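Local coordinates for interpain A (Prevotella intermedia, PDB 3BB7), which probably cleaves proteins as a cysteine peptidase of the C10 family, represented here by a fragment of its proenzyme, at residues K76-P79 and S80-A83; A213-R216 and T217-F221. The protein carries 1 engineered substitution. All blocks are in the same frame, centred on the assembly; numbering follows the deposited sequence.

How the interactions relate
Both interactions are local, each closing on itself within one continuous run of chain. Interaction 1 (76-83) is a surface turn in the loop between helix 49-68 and helix 116-128, and is largely polar: the carboxylate and carbonyl of D78 gather backbone and hydroxyl donors. Interaction 2 (213-221) is partly buried at the C-terminal end of helix 208-218, where helical carbonyls are satisfied by backbone amides while L215, F219 and F221 pack together and against helix 116-128. Interactions 1 and 2 share no element: the centres of interaction 1 and interaction 2 lie about 31 Å apart, their nearest atoms about 21 Å apart. Interaction 1 rests instead on helix 234-246 and strand 267-274, through Y82 and P77.

Interaction 1: residues K76-P79 and S80-A83; sequences KPDP and SKYA
D78 to K81 fold into a type I beta turn, with P79 and S80 at its corners, closed by K81 N bonding to D78 O at 2.9 Å; Y82 N reaches the same oxygen at 3.0 Å and extends the reversal by one residue. An Asx turn is superimposed on it. With CG anti to the backbone N (chi1 -177°), the D78 carboxylate reaches S80, where its OD2 takes both S80 N (2.9 Å) and S80 OG (2.8 Å). Both donors approach from the same face, well above the carboxylate plane: one oxygen accepts the N-H closing the Asx turn and the hydroxyl of the same serine. K81 crosses the aspartate side chain at about a right angle, its CE 3.4 Å from D78 OD1; its NZ lies 4.7 Å from OD1, so any attraction is probably modest, and has a long, weak ion pair with D239. P77 and Y82 both touch Y274 of strand 267-274; on helix 234-246, P77 meets F242 and Y82 meets S243. The Y82 ring has K81 CB over the centre of one face, 3.7 Å above its plane, and D78 N in plane at its edge, 3.6 Å from CD2.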
# COMPACT_ATOMS: atom_id res chain seq x y z
N LYS A 76 21.18 2.54 1.33
CA LYS A 76 21.10 1.48 2.34
C LYS A 76 20.99 2.14 3.71
O LYS A 76 21.56 3.22 3.93
CB LYS A 76 22.34 0.58 2.27
CG LYS A 76 22.45 -0.17 0.96
CD LYS A 76 23.48 -1.25 1.06
CE LYS A 76 23.71 -1.92 -0.27
NZ LYS A 76 24.64 -3.09 -0.19
N PRO A 77 20.25 1.50 4.64
CA PRO A 77 20.08 2.09 5.98
C PRO A 77 21.41 2.08 6.74
O PRO A 77 22.08 1.03 6.82
CB PRO A 77 19.08 1.14 6.64
CG PRO A 77 19.22 -0.17 5.90
CD PRO A 77 19.52 0.23 4.50
N ASP A 78 21.78 3.23 7.32
CA ASP A 78 23.01 3.34 8.11
C ASP A 78 22.77 2.72 9.48
O ASP A 78 21.98 3.26 10.23
CB ASP A 78 23.34 4.82 8.24
CG ASP A 78 24.65 5.09 8.98
OD1 ASP A 78 25.14 6.23 8.88
OD2 ASP A 78 25.19 4.19 9.64
N PRO A 79 23.43 1.60 9.80
CA PRO A 79 23.14 0.96 11.09
C PRO A 79 23.62 1.75 12.30
O PRO A 79 23.32 1.34 13.43
CB PRO A 79 23.85 -0.40 10.97
CG PRO A 79 24.92 -0.19 10.00
CD PRO A 79 24.45 0.85 9.04
N SER A 80 24.34 2.84 12.09
CA SER A 80 24.70 3.74 13.19
C SER A 80 23.58 4.72 13.51
O SER A 80 23.60 5.37 14.55
CB SER A 80 26.01 4.50 12.89
OG SER A 80 25.79 5.58 12.00
N LYS A 81 22.61 4.83 12.59
CA LYS A 81 21.46 5.76 12.72
C LYS A 81 20.11 5.06 12.92
O LYS A 81 19.18 5.65 13.50
CB LYS A 81 21.35 6.64 11.45
CG LYS A 81 22.45 7.71 11.24
CD LYS A 81 22.03 8.75 10.14
CE LYS A 81 22.38 8.29 8.70
NZ LYS A 81 21.57 8.92 7.56
N TYR A 82 19.98 3.83 12.41
CA TYR A 82 18.68 3.11 12.37
C TYR A 82 18.87 1.66 12.72
O TYR A 82 20.01 1.18 12.74
CB TYR A 82 18.13 3.11 10.95
CG TYR A 82 18.21 4.43 10.24
CD1 TYR A 82 17.43 5.49 10.65
CD2 TYR A 82 19.06 4.60 9.16
CE1 TYR A 82 17.50 6.73 9.98
CE2 TYR A 82 19.13 5.79 8.49
CZ TYR A 82 18.37 6.85 8.90
OH TYR A 82 18.50 8.02 8.18
N ALA A 83 17.77 0.93 12.90
CA ALA A 83 17.87 -0.52 12.94
C ALA A 83 18.57 -1.04 11.71
O ALA A 83 18.40 -0.54 10.58
CB ALA A 83 16.48 -1.14 13.08

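Interaction 2: residues A213-R216 and T217-F221; sequences AGLR and TYFGF
L215 lays its CD2 methyl against the ring of F221, 3.7 Å from CD2 of that ring, the two side chains crossing at a slant. The same methyl also meets F219, 4.0 Å from its CD1, and so lies near both phenylalanines. Behind this apolar patch the backbone brings the chain round: F221 N bonds to L215 O at 3.0 Å, from six positions further on, and G220 N makes a weak bond to R216 O. G220 takes a positive phi (76°), a conformation that favours glycine, and this turns the chain out of the helical path and folds F221 back beside L215. Earlier in the helix the bonding is regular, with Y218 N 2.8 Å from G214 O and T217 N 3.0 Å from A213 O. F219 N makes weak bonds to the carbonyls of G214 and L215. R216 runs along the outer side, its CG 3.4 Å from F221 O, while its CA lends a C-H to that same oxygen. A bend at chi3 (-70°) carries the guanidinium back along the helix, where one face lies over A213 N, offset toward the rim, and NH1 bonds to A224 O. On the inner side L125 of helix 116-128 touches L215, F219 and F221; F156 stacks on Y218 and meets F219 edge-to-face. A positive-phi glycine followed by an apolar residue packing back on the last turns is a classic way to end a helix, here in a domain assigned to the C10 peptidases of clan CA, consistent with a papain-like fold.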
# COMPACT_ATOMS: atom_id res chain seq x y z
N ALA A 213 -6.17 13.57 6.81
CA ALA A 213 -7.18 14.39 7.50
C ALA A 213 -8.20 13.55 8.24
O ALA A 213 -8.56 13.86 9.38
CB ALA A 213 -7.84 15.36 6.53
N GLY A 214 -8.63 12.46 7.61
CA GLY A 214 -9.66 11.62 8.20
C GLY A 214 -9.07 10.80 9.35
O GLY A 214 -9.77 10.47 10.31
N LEU A 215 -7.81 10.40 9.22
CA LEU A 215 -7.16 9.71 10.31
C LEU A 215 -7.06 10.61 11.55
O LEU A 215 -7.30 10.14 12.68
CB LEU A 215 -5.78 9.21 9.86
CG LEU A 215 -5.81 7.92 9.03
CD1 LEU A 215 -4.47 7.71 8.29
CD2 LEU A 215 -6.14 6.69 9.87
N ARG A 216 -6.76 11.91 11.37
CA ARG A 216 -6.77 12.86 12.51
C ARG A 216 -8.17 12.98 13.09
O ARG A 216 -8.35 12.95 14.33
CB ARG A 216 -6.27 14.27 12.10
CG ARG A 216 -4.78 14.31 11.71
CD ARG A 216 -4.35 15.73 11.37
NE ARG A 216 -4.88 16.27 10.12
CZ ARG A 216 -4.25 16.23 8.96
NH1 ARG A 216 -3.09 15.60 8.84
NH2 ARG A 216 -4.80 16.81 7.88
N THR A 217 -9.14 13.23 12.21
CA THR A 217 -10.46 13.66 12.63
C THR A 217 -11.37 12.55 13.12
O THR A 217 -12.04 12.72 14.17
CB THR A 217 -11.13 14.45 11.52
OG1 THR A 217 -10.39 15.67 11.36
CG2 THR A 217 -12.57 14.82 11.85
N TYR A 218 -11.44 11.46 12.36
CA TYR A 218 -12.40 10.39 12.64
C TYR A 218 -11.78 9.26 13.44
O TYR A 218 -12.50 8.53 14.12
CB TYR A 218 -13.01 9.86 11.34
CG TYR A 218 -13.72 10.93 10.57
CD1 TYR A 218 -13.27 11.33 9.32
CD2 TYR A 218 -14.85 11.56 11.10
CE1 TYR A 218 -13.89 12.34 8.62
CE2 TYR A 218 -15.53 12.54 10.38
CZ TYR A 218 -15.03 12.95 9.15
OH TYR A 218 -15.66 13.96 8.44
N PHE A 219 -10.46 9.10 13.39
CA PHE A 219 -9.81 8.03 14.14
C PHE A 219 -8.97 8.51 15.31
O PHE A 219 -8.50 7.70 16.12
CB PHE A 219 -8.99 7.13 13.24
CG PHE A 219 -9.82 6.28 12.30
CD1 PHE A 219 -9.97 6.64 10.97
CD2 PHE A 219 -10.40 5.09 12.73
CE1 PHE A 219 -10.71 5.84 10.07
CE2 PHE A 219 -11.13 4.27 11.85
CZ PHE A 219 -11.28 4.64 10.51
N GLY A 220 -8.73 9.82 15.37
CA GLY A 220 -8.01 10.43 16.48
C GLY A 220 -6.50 10.25 16.48
O GLY A 220 -5.86 10.37 17.53
N PHE A 221 -5.92 9.99 15.31
CA PHE A 221 -4.46 9.95 15.19
C PHE A 221 -3.92 11.36 15.08
O PHE A 221 -3.77 11.91 13.97
CB PHE A 221 -4.01 9.13 13.99
CG PHE A 221 -4.25 7.66 14.13
CD1 PHE A 221 -3.42 6.88 14.94
CD2 PHE A 221 -5.34 7.06 13.51
CE1 PHE A 221 -3.64 5.48 15.07
CE2 PHE A 221 -5.61 5.69 13.65
CZ PHE A 221 -4.75 4.88 14.42